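Local coordinates for protein putative glucoamylase (Bacteroides caccae ATCC 43185, PDB 4QT9) that probably hydrolyses glycosidic bonds as a glucoamylase-like glycoside hydrolase with an alpha/alpha toroid fold, at residues A[234-238]-A[249-253]; A[202-208]-A[231-235]. One frame throughout, in Å; residues are numbered along the deposited sequence.

Contact 1 of 2, residues A[234-238]-A[249-253]; sequences QNGAI and LHLRY
Arg252 reaches from the end of strand 247-251 across to Ile238 and Gln234, tying the base of a two-stranded antiparallel hairpin to the turn that follows helix 225-232 in the alpha/alpha toroid. The hairpin is formed by strands 239-244 and 247-251, and its pairing is continued one step past them by the backbone: Arg252 N donates to Ile238 O at 2.7 Å. The same oxygen receives a CA-H...O contact from Leu251 CA at 3.2 Å. With CG anti to the backbone N (chi1 170°) and a bend at chi3, the Arg252 side chain runs back along residues 237-238, and one guanidinium face rests against their backbone, Ala237 O lying 3.4 Å above the plane and towards its rim. Ala237 CB meets NH1 at 3.5 Å, while Ile238 touches the group mainly through its backbone and CB. At the guanidinium edge sits Gln234, its amide plane turned 45° from that of the arginine. NH2 has a stronger partner in Gly204 O, which places the guanidinium between two loops. A leucine in place of Arg252 would probably leave Gln234 OE1 and Gly204 O without this shared donor and the Gln234 amide held less firmly. Gln234 OE1 is gripped from two nitrogens: Arg252 NH2 donates to it at 2.9 Å, in the carbonyl plane and on a lone pair, and Arg252 NH1 adds a weak bond at 3.0 Å.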
loop_
_atom_site.group_PDB
_atom_site.type_symbol
_atom_site.label_atom_id
_atom_site.label_comp_id
_atom_site.label_asym_id
_atom_site.label_seq_id
_atom_site.Cartn_x
_atom_site.Cartn_y
_atom_site.Cartn_z
ATOM N N GLN A 234 20.466 3.300 8.630
ATOM C CA GLN A 234 21.471 2.907 9.633
ATOM C C GLN A 234 22.909 3.145 9.090
ATOM O O GLN A 234 23.751 2.237 9.083
ATOM C CB GLN A 234 21.267 1.464 10.114
ATOM C CG GLN A 234 20.023 1.316 10.967
ATOM C CD GLN A 234 19.924 -0.088 11.495
ATOM O OE1 GLN A 234 19.743 -1.031 10.742
ATOM N NE2 GLN A 234 20.108 -0.270 12.796
ATOM N N ASN A 235 23.117 4.365 8.546
ATOM C CA ASN A 235 24.360 4.924 8.007
ATOM C C ASN A 235 24.992 4.049 6.916
ATOM O O ASN A 235 26.223 3.933 6.856
ATOM C CB ASN A 235 25.357 5.193 9.148
ATOM C CG ASN A 235 24.754 6.102 10.196
ATOM O OD1 ASN A 235 24.499 7.283 9.946
ATOM N ND2 ASN A 235 24.380 5.536 11.340
ATOM N N GLY A 236 24.159 3.507 6.028
ATOM C CA GLY A 236 24.661 2.662 4.952
ATOM C C GLY A 236 24.535 1.166 5.162
ATOM O O GLY A 236 24.725 0.418 4.207
ATOM N N ALA A 237 24.179 0.700 6.377
ATOM C CA ALA A 237 23.968 -0.744 6.636
ATOM C C ALA A 237 22.818 -1.342 5.761
ATOM O O ALA A 237 22.736 -2.552 5.594
ATOM C CB ALA A 237 23.654 -0.964 8.110
ATOM N N ILE A 238 21.937 -0.491 5.206
ATOM C CA ILE A 238 20.811 -0.894 4.338
ATOM C C ILE A 238 21.334 -1.366 2.961
ATOM O O ILE A 238 20.590 -1.969 2.198
ATOM C CB ILE A 238 19.794 0.297 4.208
ATOM C CG1 ILE A 238 18.417 -0.169 3.610
ATOM C CG2 ILE A 238 20.410 1.482 3.439
ATOM C CD1 ILE A 238 17.267 0.842 3.714
ATOM N N LEU A 249 20.213 -8.357 -5.820
ATOM C CA LEU A 249 19.483 -7.369 -5.005
ATOM C C LEU A 249 20.528 -6.466 -4.301
ATOM O O LEU A 249 21.568 -6.958 -3.842
ATOM C CB LEU A 249 18.518 -8.021 -4.011
ATOM C CG LEU A 249 17.395 -8.903 -4.599
ATOM C CD1 LEU A 249 16.655 -9.587 -3.502
ATOM C CD2 LEU A 249 16.392 -8.089 -5.447
ATOM N N HIS A 250 20.285 -5.151 -4.289
ATOM C CA HIS A 250 21.243 -4.175 -3.745
ATOM C C HIS A 250 21.078 -3.910 -2.241
ATOM O O HIS A 250 22.062 -3.625 -1.556
ATOM C CB HIS A 250 21.088 -2.842 -4.502
ATOM C CG HIS A 250 22.096 -1.808 -4.131
ATOM N ND1 HIS A 250 23.430 -1.955 -4.442
ATOM C CD2 HIS A 250 21.923 -0.636 -3.474
ATOM C CE1 HIS A 250 24.031 -0.875 -3.963
ATOM N NE2 HIS A 250 23.162 -0.058 -3.367
ATOM N N LEU A 251 19.843 -4.005 -1.739
ATOM C CA LEU A 251 19.535 -3.642 -0.361
ATOM C C LEU A 251 19.498 -4.803 0.612
ATOM O O LEU A 251 19.303 -5.951 0.209
ATOM C CB LEU A 251 18.153 -2.924 -0.311
ATOM C CG LEU A 251 17.976 -1.719 -1.234
ATOM C CD1 LEU A 251 16.581 -1.194 -1.167
ATOM C CD2 LEU A 251 19.000 -0.595 -0.910
ATOM N N ARG A 252 19.619 -4.465 1.917
ATOM C CA ARG A 252 19.435 -5.370 3.036
ATOM C C ARG A 252 17.927 -5.404 3.344
ATOM O O ARG A 252 17.370 -4.385 3.740
ATOM C CB ARG A 252 20.235 -4.889 4.267
ATOM C CG ARG A 252 19.868 -5.671 5.537
ATOM C CD ARG A 252 20.213 -4.944 6.822
ATOM N NE ARG A 252 19.551 -3.643 6.967
ATOM C CZ ARG A 252 19.887 -2.751 7.894
ATOM N NH1 ARG A 252 20.850 -3.022 8.767
ATOM N NH2 ARG A 252 19.260 -1.582 7.957
ATOM N N TYR A 253 17.274 -6.556 3.150
ATOM C CA TYR A 253 15.851 -6.737 3.450
ATOM C C TYR A 253 15.755 -7.186 4.909
ATOM O O TYR A 253 16.506 -8.052 5.342
ATOM C CB TYR A 253 15.207 -7.736 2.456
ATOM C CG TYR A 253 15.124 -7.156 1.058
ATOM C CD1 TYR A 253 16.246 -7.118 0.226
ATOM C CD2 TYR A 253 13.951 -6.588 0.589
ATOM C CE1 TYR A 253 16.203 -6.498 -1.023
ATOM C CE2 TYR A 253 13.894 -5.969 -0.658
ATOM C CZ TYR A 253 15.024 -5.920 -1.459
ATOM O OH TYR A 253 14.945 -5.325 -2.693
#

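Contact 2 of 2, residues A[202-208]-A[231-235]; sequences IHGYNEC and GWAQN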
loop_
_atom_site.group_PDB
_atom_site.type_symbol
_atom_site.label_atom_id
_atom_site.label_comp_id
_atom_site.label_asym_id
_atom_site.label_seq_id
_atom_site.Cartn_x
_atom_site.Cartn_y
_atom_site.Cartn_z
ATOM N N ILE A 202 11.841 1.764 13.214
ATOM C CA ILE A 202 11.825 1.198 11.856
ATOM C C ILE A 202 13.144 1.391 11.094
ATOM O O ILE A 202 13.573 2.517 10.790
ATOM C CB ILE A 202 10.600 1.712 11.048
ATOM C CG1 ILE A 202 9.303 1.203 11.688
ATOM C CG2 ILE A 202 10.668 1.306 9.570
ATOM C CD1 ILE A 202 8.163 2.167 11.604
ATOM N N HIS A 203 13.762 0.252 10.745
ATOM C CA HIS A 203 15.001 0.218 9.988
ATOM C C HIS A 203 14.715 -0.393 8.616
ATOM O O HIS A 203 13.919 -1.322 8.527
ATOM C CB HIS A 203 16.097 -0.581 10.743
ATOM C CG HIS A 203 16.362 -0.099 12.144
ATOM N ND1 HIS A 203 16.824 1.188 12.398
ATOM C CD2 HIS A 203 16.229 -0.754 13.321
ATOM C CE1 HIS A 203 16.962 1.263 13.713
ATOM N NE2 HIS A 203 16.620 0.114 14.308
ATOM N N GLY A 204 15.352 0.112 7.560
ATOM C CA GLY A 204 15.113 -0.451 6.228
ATOM C C GLY A 204 15.943 -1.686 5.921
ATOM O O GLY A 204 16.868 -1.993 6.668
ATOM N N TYR A 205 15.667 -2.399 4.809
ATOM C CA TYR A 205 14.576 -2.090 3.891
ATOM C C TYR A 205 13.362 -2.946 4.232
ATOM O O TYR A 205 13.495 -4.132 4.529
ATOM C CB TYR A 205 14.994 -2.307 2.396
ATOM C CG TYR A 205 13.895 -1.888 1.436
ATOM C CD1 TYR A 205 13.755 -0.560 1.041
ATOM C CD2 TYR A 205 12.951 -2.805 0.982
ATOM C CE1 TYR A 205 12.697 -0.156 0.226
ATOM C CE2 TYR A 205 11.889 -2.414 0.167
ATOM C CZ TYR A 205 11.756 -1.086 -0.192
ATOM O OH TYR A 205 10.714 -0.713 -1.011
ATOM N N ASN A 206 12.183 -2.340 4.150
ATOM C CA ASN A 206 10.878 -2.993 4.319
ATOM C C ASN A 206 9.866 -2.103 3.585
ATOM O O ASN A 206 10.262 -1.172 2.898
ATOM C CB ASN A 206 10.511 -3.327 5.815
ATOM C CG ASN A 206 10.422 -2.139 6.741
ATOM O OD1 ASN A 206 10.175 -1.014 6.325
ATOM N ND2 ASN A 206 10.618 -2.358 8.026
ATOM N N GLU A 207 8.587 -2.358 3.723
ATOM C CA GLU A 207 7.525 -1.612 3.024
ATOM C C GLU A 207 7.350 -0.127 3.487
ATOM O O GLU A 207 6.516 0.577 2.903
ATOM C CB GLU A 207 6.198 -2.361 3.221
ATOM C CG GLU A 207 5.605 -2.217 4.613
ATOM C CD GLU A 207 6.022 -3.219 5.671
ATOM O OE1 GLU A 207 7.214 -3.589 5.706
ATOM O OE2 GLU A 207 5.161 -3.611 6.492
ATOM N N CYS A 208 8.090 0.329 4.526
ATOM C CA CYS A 208 7.848 1.623 5.203
ATOM C C CYS A 208 8.652 2.834 4.708
ATOM O O CYS A 208 8.601 3.836 5.404
ATOM C CB CYS A 208 8.033 1.455 6.711
ATOM S SG CYS A 208 7.163 0.020 7.402
ATOM N N GLY A 231 18.450 6.262 11.186
ATOM C CA GLY A 231 17.353 5.334 11.475
ATOM C C GLY A 231 16.950 4.407 10.353
ATOM O O GLY A 231 17.065 3.180 10.492
ATOM N N TRP A 232 16.439 4.960 9.242
ATOM C CA TRP A 232 16.049 4.087 8.127
ATOM C C TRP A 232 17.248 3.350 7.479
ATOM O O TRP A 232 17.196 2.129 7.272
ATOM C CB TRP A 232 15.307 4.867 7.043
ATOM C CG TRP A 232 15.017 4.068 5.795
ATOM C CD1 TRP A 232 15.688 4.127 4.611
ATOM C CD2 TRP A 232 13.959 3.107 5.611
ATOM N NE1 TRP A 232 15.074 3.322 3.675
ATOM C CE2 TRP A 232 14.035 2.650 4.276
ATOM C CE3 TRP A 232 12.975 2.555 6.460
ATOM C CZ2 TRP A 232 13.152 1.673 3.762
ATOM C CZ3 TRP A 232 12.108 1.587 5.953
ATOM C CH2 TRP A 232 12.175 1.183 4.609
ATOM N N ALA A 233 18.289 4.103 7.107
ATOM C CA ALA A 233 19.446 3.582 6.398
ATOM C C ALA A 233 20.535 3.006 7.314
ATOM O O ALA A 233 21.416 2.296 6.823
ATOM C CB ALA A 233 20.039 4.669 5.538
ATOM N N GLN A 234 20.466 3.300 8.630
ATOM C CA GLN A 234 21.471 2.907 9.633
ATOM C C GLN A 234 22.909 3.145 9.090
ATOM O O GLN A 234 23.751 2.237 9.083
ATOM C CB GLN A 234 21.267 1.464 10.114
ATOM C CG GLN A 234 20.023 1.316 10.967
ATOM C CD GLN A 234 19.924 -0.088 11.495
ATOM O OE1 GLN A 234 19.743 -1.031 10.742
ATOM N NE2 GLN A 234 20.108 -0.270 12.796
ATOM N N ASN A 235 23.117 4.365 8.546
ATOM C CA ASN A 235 24.360 4.924 8.007
ATOM C C ASN A 235 24.992 4.049 6.916
ATOM O O ASN A 235 26.223 3.933 6.856
ATOM C CB ASN A 235 25.357 5.193 9.148
ATOM C CG ASN A 235 24.754 6.102 10.196
ATOM O OD1 ASN A 235 24.499 7.283 9.946
ATOM N ND2 ASN A 235 24.380 5.536 11.340
#
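This is a buried packing contact in the alpha/alpha toroid, where the loop leading into helix 209-217 wraps round Trp232 near the C-terminal end of helix 225-232. Gly204 lies flat on the indole: its CA stands 3.5 Å from the centroid of the six-membered ring, only 4° off the normal, a CH-pi contact so close that a side chain at this position would clash with the ring. The glycine is also fixed through its N, which donates to Trp232 O at 2.7 Å. Trp232 CB points away from the loop, but a chi1 of 173° brings the indole back over it. Its rim then meets Ile202 CG2, Tyr205 CD1 and Asn206 OD1, the last at 3.3 Å from CZ3. This oxygen also accepts from Cys208 N, closing an Asx turn that shapes the loop beside the indole. Tyr228 and Tyr212 add further aromatic contacts to Trp232. Towards the helix end, the Gln234 amide stacks on one face of the His203 imidazole, the planes 13° apart. In the plane of that imidazole, His203 ND1 donates to Gly231 O at 2.8 Å.

In the fold
Contact 2 is the more buried of the two, an aromatic ring clasped by a loop with hydrogen bonds added to the packing, whereas contact 1 lies further from the centre of the chain, is only partly buried and rests mainly on polar bonds. Both hold the chain that leaves helix 225-232, contact 1 to the hairpin and contact 2 to the loop before helix 209-217. Gln234 serves both, its oxygen facing the arginine and its amide plane the histidine. The loop and hairpin also join directly: Arg252 NH2 lies 2.7 Å from Gly204 O, and Arg252 O 2.8 Å from Tyr205 N. Ile238 CD1 packs against Trp232 NE1 and Gly204 CA, so the contacts also meet through side-chain packing.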